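PDB 1VKO: inositol-3-phosphate synthase from Caenorhabditis elegans, which binds nicotinamide-adenine-dinucleotide through a Rossmann-type domain and is built as an assembly of four chains. Local coordinates for residues Y66-V71 with T510-F515; T91-I96 with L154-W159; E222-I227 with E267-I272. One frame throughout, in Å; residues are numbered along the deposited sequence.

Contact 1: residues Y66-V71 with T510-F515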
loop_
_atom_site.group_PDB
_atom_site.type_symbol
_atom_site.label_atom_id
_atom_site.label_comp_id
_atom_site.label_asym_id
_atom_site.label_seq_id
_atom_site.Cartn_x
_atom_site.Cartn_y
_atom_site.Cartn_z
ATOM N N TYR A 66 -1.893 -4.967 49.390
ATOM C CA TYR A 66 -0.619 -4.286 49.223
ATOM C C TYR A 66 -0.686 -2.978 50.001
ATOM O O TYR A 66 -1.730 -2.344 50.026
ATOM C CB TYR A 66 -0.350 -4.011 47.736
ATOM C CG TYR A 66 0.334 -5.134 46.984
ATOM C CD1 TYR A 66 -0.405 -6.122 46.348
ATOM C CD2 TYR A 66 1.722 -5.211 46.910
ATOM C CE1 TYR A 66 0.218 -7.166 45.651
ATOM C CE2 TYR A 66 2.357 -6.255 46.208
ATOM C CZ TYR A 66 1.592 -7.225 45.583
ATOM O OH TYR A 66 2.194 -8.259 44.882
ATOM N N SER A 67 0.398 -2.577 50.655
ATOM C CA SER A 67 0.430 -1.259 51.268
ATOM C C SER A 67 1.518 -0.455 50.590
ATOM O O SER A 67 2.681 -0.762 50.755
ATOM C CB SER A 67 0.668 -1.356 52.780
ATOM O OG SER A 67 0.486 -0.088 53.390
ATOM N N PHE A 68 1.150 0.544 49.794
ATOM C CA PHE A 68 2.140 1.310 49.026
ATOM C C PHE A 68 2.501 2.582 49.754
ATOM O O PHE A 68 1.649 3.198 50.401
ATOM C CB PHE A 68 1.635 1.698 47.617
ATOM C CG PHE A 68 1.178 0.535 46.777
ATOM C CD1 PHE A 68 2.080 -0.376 46.272
ATOM C CD2 PHE A 68 -0.158 0.360 46.500
ATOM C CE1 PHE A 68 1.646 -1.470 45.505
ATOM C CE2 PHE A 68 -0.597 -0.722 45.715
ATOM C CZ PHE A 68 0.300 -1.630 45.224
ATOM N N LYS A 69 3.752 2.997 49.623
ATOM C CA LYS A 69 4.105 4.358 49.971
ATOM C C LYS A 69 4.690 4.965 48.729
ATOM O O LYS A 69 5.507 4.317 48.075
ATOM C CB LYS A 69 5.120 4.434 51.134
ATOM C CG LYS A 69 4.538 4.423 52.556
ATOM C CD LYS A 69 5.681 4.681 53.571
ATOM C CE LYS A 69 5.213 4.850 55.039
ATOM N NZ LYS A 69 4.842 3.564 55.698
ATOM N N THR A 70 4.276 6.197 48.416
ATOM C CA THR A 70 4.782 6.925 47.261
ATOM C C THR A 70 5.270 8.298 47.627
ATOM O O THR A 70 4.459 9.158 47.952
ATOM C CB THR A 70 3.682 7.087 46.186
ATOM O OG1 THR A 70 3.226 5.801 45.759
ATOM C CG2 THR A 70 4.277 7.698 44.909
ATOM N N VAL A 71 6.574 8.545 47.536
ATOM C CA VAL A 71 7.042 9.913 47.735
ATOM C C VAL A 71 6.386 10.803 46.674
ATOM O O VAL A 71 6.369 10.466 45.487
ATOM C CB VAL A 71 8.583 10.036 47.753
ATOM C CG1 VAL A 71 9.017 11.509 47.966
ATOM C CG2 VAL A 71 9.183 9.148 48.859
ATOM N N THR A 510 -2.924 4.256 39.395
ATOM C CA THR A 510 -4.188 4.545 40.066
ATOM C C THR A 510 -4.239 3.903 41.432
ATOM O O THR A 510 -4.690 4.553 42.378
ATOM C CB THR A 510 -5.443 4.283 39.217
ATOM O OG1 THR A 510 -5.439 2.966 38.665
ATOM C CG2 THR A 510 -5.418 5.161 37.997
ATOM N N ALA A 511 -3.745 2.666 41.541
ATOM C CA ALA A 511 -3.526 1.976 42.835
ATOM C C ALA A 511 -2.634 2.760 43.812
ATOM O O ALA A 511 -2.979 2.908 44.999
ATOM C CB ALA A 511 -2.954 0.579 42.611
ATOM N N LEU A 512 -1.494 3.261 43.320
ATOM C CA LEU A 512 -0.667 4.200 44.096
ATOM C C LEU A 512 -1.451 5.414 44.588
ATOM O O LEU A 512 -1.380 5.741 45.779
ATOM C CB LEU A 512 0.576 4.660 43.324
ATOM C CG LEU A 512 1.481 3.522 42.840
ATOM C CD1 LEU A 512 2.481 4.015 41.820
ATOM C CD2 LEU A 512 2.177 2.811 43.979
ATOM N N ALA A 513 -2.202 6.056 43.686
ATOM C CA ALA A 513 -2.911 7.321 43.984
ATOM C C ALA A 513 -4.149 7.166 44.840
ATOM O O ALA A 513 -4.594 8.152 45.442
ATOM C CB ALA A 513 -3.271 8.070 42.710
ATOM N N GLY A 514 -4.712 5.954 44.861
ATOM C CA GLY A 514 -5.823 5.598 45.749
ATOM C C GLY A 514 -7.136 5.264 45.055
ATOM O O GLY A 514 -8.123 4.906 45.700
ATOM N N PHE A 515 -7.162 5.357 43.732
ATOM C CA PHE A 515 -8.433 5.174 43.011
ATOM C C PHE A 515 -8.395 4.227 41.800
ATOM O O PHE A 515 -8.633 4.669 40.673
ATOM C CB PHE A 515 -9.060 6.532 42.647
ATOM C CG PHE A 515 -8.087 7.541 42.074
ATOM C CD1 PHE A 515 -7.684 7.461 40.748
ATOM C CD2 PHE A 515 -7.636 8.612 42.847
ATOM C CE1 PHE A 515 -6.828 8.393 40.196
ATOM C CE2 PHE A 515 -6.758 9.559 42.307
ATOM C CZ PHE A 515 -6.366 9.451 40.969
HETATM O O HOH W 1 1.183 5.266 47.270
#

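Contact 2: residues T91-I96 with L154-W159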
loop_
_atom_site.group_PDB
_atom_site.type_symbol
_atom_site.label_atom_id
_atom_site.label_comp_id
_atom_site.label_asym_id
_atom_site.label_seq_id
_atom_site.Cartn_x
_atom_site.Cartn_y
_atom_site.Cartn_z
ATOM N N THR A 91 18.282 15.139 19.618
ATOM C CA THR A 91 16.875 15.496 19.528
ATOM C C THR A 91 16.204 15.544 20.890
ATOM O O THR A 91 15.429 16.458 21.150
ATOM C CB THR A 91 16.140 14.513 18.593
ATOM O OG1 THR A 91 16.617 14.712 17.260
ATOM C CG2 THR A 91 14.660 14.853 18.512
ATOM N N ALA A 92 16.467 14.531 21.720
ATOM C CA ALA A 92 16.014 14.482 23.089
ATOM C C ALA A 92 16.373 15.776 23.795
ATOM O O ALA A 92 15.526 16.390 24.425
ATOM C CB ALA A 92 16.633 13.294 23.803
ATOM N N VAL A 93 17.626 16.208 23.644
ATOM C CA VAL A 93 18.111 17.438 24.293
ATOM C C VAL A 93 17.444 18.653 23.641
ATOM O O VAL A 93 16.886 19.500 24.322
ATOM C CB VAL A 93 19.673 17.565 24.232
ATOM C CG1 VAL A 93 20.180 18.807 24.974
ATOM C CG2 VAL A 93 20.341 16.356 24.794
ATOM N N GLY A 94 17.487 18.714 22.315
ATOM C CA GLY A 94 16.909 19.824 21.570
ATOM C C GLY A 94 15.479 20.138 21.948
ATOM O O GLY A 94 15.138 21.292 22.229
ATOM N N SER A 95 14.640 19.103 21.955
ATOM C CA SER A 95 13.217 19.237 22.238
ATOM C C SER A 95 12.874 19.679 23.657
ATOM O O SER A 95 11.843 20.350 23.853
ATOM C CB SER A 95 12.479 17.941 21.917
ATOM O OG SER A 95 12.731 17.530 20.585
ATOM N N ILE A 96 13.695 19.302 24.640
ATOM C CA ILE A 96 13.540 19.831 26.027
ATOM C C ILE A 96 13.690 21.350 26.023
ATOM O O ILE A 96 12.811 22.087 26.489
ATOM C CB ILE A 96 14.500 19.083 27.027
ATOM C CG1 ILE A 96 14.055 17.613 27.164
ATOM C CG2 ILE A 96 14.458 19.640 28.381
ATOM C CD1 ILE A 96 15.071 16.697 27.821
ATOM N N LEU A 154 14.370 17.681 33.572
ATOM C CA LEU A 154 15.498 16.748 33.432
ATOM C C LEU A 154 16.743 17.515 33.054
ATOM O O LEU A 154 16.722 18.302 32.109
ATOM C CB LEU A 154 15.225 15.674 32.371
ATOM C CG LEU A 154 14.080 14.640 32.448
ATOM C CD1 LEU A 154 13.982 13.842 31.115
ATOM C CD2 LEU A 154 14.199 13.662 33.648
ATOM N N ILE A 155 17.817 17.302 33.806
ATOM C CA ILE A 155 19.128 17.840 33.452
ATOM C C ILE A 155 19.893 16.765 32.697
ATOM O O ILE A 155 20.082 15.660 33.217
ATOM C CB ILE A 155 19.932 18.187 34.740
ATOM C CG1 ILE A 155 19.342 19.396 35.489
ATOM C CG2 ILE A 155 21.373 18.459 34.386
ATOM C CD1 ILE A 155 18.460 19.041 36.700
ATOM N N ILE A 156 20.408 17.086 31.517
ATOM C CA ILE A 156 20.994 16.065 30.663
ATOM C C ILE A 156 22.454 16.281 30.233
ATOM O O ILE A 156 22.789 17.285 29.650
ATOM C CB ILE A 156 20.126 15.880 29.416
ATOM C CG1 ILE A 156 18.708 15.446 29.785
ATOM C CG2 ILE A 156 20.814 14.938 28.420
ATOM C CD1 ILE A 156 17.810 15.168 28.553
ATOM N N SER A 157 23.311 15.310 30.506
ATOM C CA SER A 157 24.618 15.240 29.891
ATOM C C SER A 157 24.796 13.827 29.263
ATOM O O SER A 157 23.809 13.096 29.060
ATOM C CB SER A 157 25.681 15.475 30.952
ATOM O OG SER A 157 26.959 15.537 30.349
ATOM N N GLY A 158 26.039 13.468 28.959
ATOM C CA GLY A 158 26.385 12.153 28.546
ATOM C C GLY A 158 27.635 12.090 27.706
ATOM O O GLY A 158 28.455 13.008 27.728
ATOM N N TRP A 159 27.769 10.990 26.954
ATOM C CA TRP A 159 29.017 10.693 26.262
ATOM C C TRP A 159 28.860 10.404 24.780
ATOM O O TRP A 159 27.838 9.888 24.341
ATOM C CB TRP A 159 29.662 9.486 26.873
ATOM C CG TRP A 159 29.891 9.532 28.350
ATOM C CD1 TRP A 159 31.042 9.901 28.997
ATOM C CD2 TRP A 159 28.970 9.123 29.363
ATOM N NE1 TRP A 159 30.869 9.774 30.355
ATOM C CE2 TRP A 159 29.609 9.304 30.608
ATOM C CE3 TRP A 159 27.647 8.653 29.349
ATOM C CZ2 TRP A 159 28.981 8.999 31.827
ATOM C CZ3 TRP A 159 27.042 8.321 30.539
ATOM C CH2 TRP A 159 27.705 8.509 31.772
#

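Contact 3: residues E222-I227 with E267-I272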
loop_
_atom_site.group_PDB
_atom_site.type_symbol
_atom_site.label_atom_id
_atom_site.label_comp_id
_atom_site.label_asym_id
_atom_site.label_seq_id
_atom_site.Cartn_x
_atom_site.Cartn_y
_atom_site.Cartn_z
ATOM N N GLU A 222 40.333 0.717 34.309
ATOM C CA GLU A 222 40.537 2.157 34.277
ATOM C C GLU A 222 39.375 2.830 33.584
ATOM O O GLU A 222 38.908 3.862 34.043
ATOM C CB GLU A 222 41.801 2.507 33.564
ATOM C CG GLU A 222 43.055 2.270 34.374
ATOM C CD GLU A 222 44.092 3.319 34.057
ATOM O OE1 GLU A 222 44.325 3.528 32.835
ATOM O OE2 GLU A 222 44.631 3.938 35.018
ATOM N N HIS A 223 38.854 2.207 32.517
ATOM C CA HIS A 223 37.659 2.728 31.860
ATOM C C HIS A 223 36.480 2.792 32.799
ATOM O O HIS A 223 35.814 3.827 32.877
ATOM C CB HIS A 223 37.335 1.979 30.585
ATOM C CG HIS A 223 38.366 2.177 29.525
ATOM N ND1 HIS A 223 38.630 1.239 28.549
ATOM C CD2 HIS A 223 39.230 3.196 29.313
ATOM C CE1 HIS A 223 39.620 1.668 27.785
ATOM N NE2 HIS A 223 40.000 2.854 28.226
ATOM N N LEU A 224 36.267 1.704 33.543
ATOM C CA LEU A 224 35.195 1.611 34.534
ATOM C C LEU A 224 35.256 2.754 35.520
ATOM O O LEU A 224 34.243 3.368 35.842
ATOM C CB LEU A 224 35.280 0.273 35.275
ATOM C CG LEU A 224 34.360 0.140 36.470
ATOM C CD1 LEU A 224 32.924 0.337 36.087
ATOM C CD2 LEU A 224 34.556 -1.241 37.050
ATOM N N GLU A 225 36.462 3.027 35.990
ATOM C CA GLU A 225 36.701 4.056 36.975
ATOM C C GLU A 225 36.486 5.432 36.382
ATOM O O GLU A 225 36.071 6.348 37.078
ATOM C CB GLU A 225 38.132 3.940 37.494
ATOM C CG GLU A 225 38.294 2.942 38.628
ATOM C CD GLU A 225 37.457 3.287 39.843
ATOM O OE1 GLU A 225 37.157 4.489 40.090
ATOM O OE2 GLU A 225 37.092 2.348 40.559
ATOM N N HIS A 226 36.776 5.575 35.090
ATOM C CA HIS A 226 36.701 6.880 34.442
ATOM C C HIS A 226 35.248 7.314 34.347
ATOM O O HIS A 226 34.920 8.471 34.650
ATOM C CB HIS A 226 37.304 6.807 33.049
ATOM C CG HIS A 226 37.327 8.114 32.322
ATOM N ND1 HIS A 226 38.498 8.765 32.003
ATOM C CD2 HIS A 226 36.326 8.882 31.830
ATOM C CE1 HIS A 226 38.221 9.872 31.338
ATOM N NE2 HIS A 226 36.909 9.964 31.218
ATOM N N ILE A 227 34.380 6.396 33.917
ATOM C CA ILE A 227 32.931 6.661 33.868
ATOM C C ILE A 227 32.329 6.833 35.258
ATOM O O ILE A 227 31.441 7.656 35.437
ATOM C CB ILE A 227 32.193 5.514 33.185
ATOM C CG1 ILE A 227 32.831 5.190 31.831
ATOM C CG2 ILE A 227 30.715 5.877 33.045
ATOM C CD1 ILE A 227 32.670 6.263 30.785
ATOM N N GLU A 267 31.656 -12.637 38.902
ATOM C CA GLU A 267 32.219 -12.956 37.585
ATOM C C GLU A 267 32.389 -11.722 36.709
ATOM O O GLU A 267 33.470 -11.501 36.196
ATOM C CB GLU A 267 31.391 -14.014 36.859
ATOM C CG GLU A 267 31.641 -15.400 37.408
ATOM C CD GLU A 267 30.744 -16.446 36.789
ATOM O OE1 GLU A 267 30.023 -16.123 35.812
ATOM O OE2 GLU A 267 30.768 -17.603 37.271
ATOM N N ILE A 268 31.344 -10.912 36.553
ATOM C CA ILE A 268 31.454 -9.728 35.697
ATOM C C ILE A 268 32.500 -8.723 36.195
ATOM O O ILE A 268 33.234 -8.157 35.368
ATOM C CB ILE A 268 30.047 -9.077 35.343
ATOM C CG1 ILE A 268 30.185 -7.960 34.304
ATOM C CG2 ILE A 268 29.309 -8.544 36.562
ATOM C CD1 ILE A 268 30.050 -8.444 32.890
ATOM N N MET A 269 32.595 -8.538 37.524
ATOM C CA MET A 269 33.605 -7.654 38.135
ATOM C C MET A 269 34.993 -8.178 37.891
ATOM O O MET A 269 35.891 -7.414 37.547
ATOM C CB MET A 269 33.426 -7.504 39.656
ATOM C CG MET A 269 32.156 -6.813 40.091
ATOM S SD MET A 269 31.808 -5.350 39.124
ATOM C CE MET A 269 33.037 -4.198 39.758
ATOM N N GLU A 270 35.175 -9.479 38.085
ATOM C CA GLU A 270 36.477 -10.085 37.811
ATOM C C GLU A 270 36.873 -9.958 36.327
ATOM O O GLU A 270 38.009 -9.567 36.041
ATOM C CB GLU A 270 36.546 -11.539 38.312
ATOM C CG GLU A 270 37.841 -12.284 37.959
ATOM C CD GLU A 270 39.069 -11.881 38.780
ATOM O OE1 GLU A 270 39.017 -10.898 39.549
ATOM O OE2 GLU A 270 40.114 -12.557 38.644
ATOM N N SER A 271 35.960 -10.258 35.394
ATOM C CA SER A 271 36.281 -10.136 33.957
ATOM C C SER A 271 36.782 -8.718 33.602
ATOM O O SER A 271 37.682 -8.554 32.763
ATOM C CB SER A 271 35.104 -10.518 33.070
ATOM O OG SER A 271 34.592 -11.791 33.417
ATOM N N ILE A 272 36.220 -7.702 34.254
ATOM C CA ILE A 272 36.680 -6.320 34.050
ATOM C C ILE A 272 38.084 -6.108 34.633
ATOM O O ILE A 272 38.920 -5.403 34.070
ATOM C CB ILE A 272 35.675 -5.321 34.652
ATOM C CG1 ILE A 272 34.298 -5.488 34.002
ATOM C CG2 ILE A 272 36.191 -3.873 34.517
ATOM C CD1 ILE A 272 33.196 -4.583 34.584
#

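Contact 1: residues Y66-V71 with T510-F515
Leu512 O, at the end of the helix, is gripped by a water that donates to it at 3.0 Å, and the same water accepts a 2.6 Å hydrogen bond from Thr70 OG1 on the strand. No hydrogen bond runs directly between 66-71 and 510-515; this water bridges them, and Ser41, backbone-paired with Phe68, bonds through OG to Ala511 O and weakly to Leu512 O. The rest of the touching is mostly apolar. Thr70 OG1 also lies against carbon: the methyl Leu512 CD2 is 3.6 Å away, with the CB methylene slightly further. That one methyl does most of the work. Wedged between Thr70 and Phe68, Leu512 CD2 covers one face of the phenyl ring, 4.2 Å from its centroid and 28° off the normal, a CH-pi contact whose shortest approach is 3.7 Å to Phe68 CG. With its CG beside the backbone N and anti to the carbonyl carbon (chi1 -56°), Phe68 turns the ring toward the helix, where CE2 also meets Ala511 CB at 4.1 Å.

The strand is the middle one of a five-stranded antiparallel sheet, flanked by 38-53 and 461-464, and helix 498-513 runs over the face to which Phe68 and Thr70 are turned. Between them Lys69 points to the other face and makes a cation-pi contact with Tyr469. Phe43 and Val461 of the flanking strands join the apolar layer, and Ile523 of the second subunit packs on Phe68, which brings the subunit boundary right up to this layer. Just past Leu512 the helix stops: Gly514 takes a positive phi of 115°, and Thr510 O receives both Gly514 N and Phe515 N, each at 2.9 Å.

Contact 2: residues T91-I96 with L154-W159
Ile156 and Ile96 have the largest buried areas here, nearly equal. The CB of Ile156 is directed from the strand toward helix 87-100, with Ile96 pointing back at it and Val93 reaching it from the flank by CG2. The setting is the opening beta-alpha-beta crossover of the Rossmann-type sheet: strand 77-82 leads into helix 87-100, and the chain comes back, after a long excursion, as the parallel edge strand 154-159, next to 77-82. Segments 91-96 and 154-159 run roughly antiparallel (153°), their axes 9.8 Å apart at closest approach.

At CB the side chain of Ile156 forks. The short branch, CG2, lies anti to the backbone N and meets Val93 CG2 at 3.9 Å, valine and isoleucine lying alongside with their ends pointing opposite ways. The long branch leaves beside the backbone N (chi1 -60°), and Ile156 CG1 stays 4.3 Å from Ile96 CD1. An extended second torsion (chi2 -177°) then drives Ile156 CD1 out at the helix, where it meets Ile96 CD1 at 3.2 Å. That is tighter than ordinary methyl contact, so the exact position of one or both methyls is doubtful, though the pairing itself is plain. Ile96 CD1 also reaches Leu154 CD1, more loosely, at 4.5 Å, so one methyl of the helix serves two inward-facing residues of the strand.

The other face of the strand belongs to helix 220-238, whose Phe234 packs on Ile155 and Ser157. At the far end Trp159 touches the bound nicotinamide-adenine-dinucleotide, while Tyr449 of helix 440-458 packs on Ser95 and Ile96. Within the helix, Ser95 OG donates to Thr91 O at 3.0 Å, and Ser95 N reaches that same oxygen at 2.9 Å from the opposite face of the carbonyl plane.

Contact 3: residues E222-I227 with E267-I272
Leu224 reaches from one helix to the other with a single methyl, CD2, which fits into the notch between Ile272 and Met269. Leu224 loses the most surface here, about 60 Å², followed by Ile272 and then Met269. Its CG lies anti to the backbone N (chi1 171°), which extends the branched end away from its own helix and across the gap. Ile272 meets it with its short branch: CG2 is 4.0 Å from Leu224 CD2, the isoleucine lying crosswise to the leucine. The long branch of Ile272 comes almost as near, with its CD1 4.4 Å from Leu224 CD2, so the leucine methyl faces both arms of the isoleucine. Met269, one turn earlier, comes in from the flank. Its chain is folded at every torsion, and this brings the terminal methyl round until CE is 4.3 Å from Leu224 CD2, while the sulfur stays further back.

Both helices belong to the Rossmann-type part of the chain. Helix 220-238 leads into strand 242-247 of the parallel sheet, and helix 265-273 comes after that strand in the chain. Helix 281-291 closes the group, Val287 packing on Leu224 and Leu291 on Met269, so the three helices share one apolar patch. No hydrogen bond or ion pair joins the two segments, and the nearest pair of CA atoms, those of Leu224 and Ile272, stands 8.1 Å apart. Next to Ile272, Ser271 OG bonds to Leu261 O and ties helix 265-273 to the loop before it.

In the fold
All three contacts are largely buried, yet they sit at different depths. Contact 2 is nearest the chain centre, about 16 Å away, against 22 Å for contact 1 and 26 Å for contact 3. Contacts 2 and 3 both involve the Rossmann-type part and touch directly, Trp159 CZ2 lying 3.8 Å from Ile227 CG2; helix 220-238 bears contact 3 and also lines the far side of the strand in contact 2. Contact 1 belongs to the antiparallel sheet near a neighbouring subunit, touches neither, and its ends enclose both along the sequence. It alone uses an aromatic face and a bridging water, whereas the others meet through aliphatic or methionine methyls.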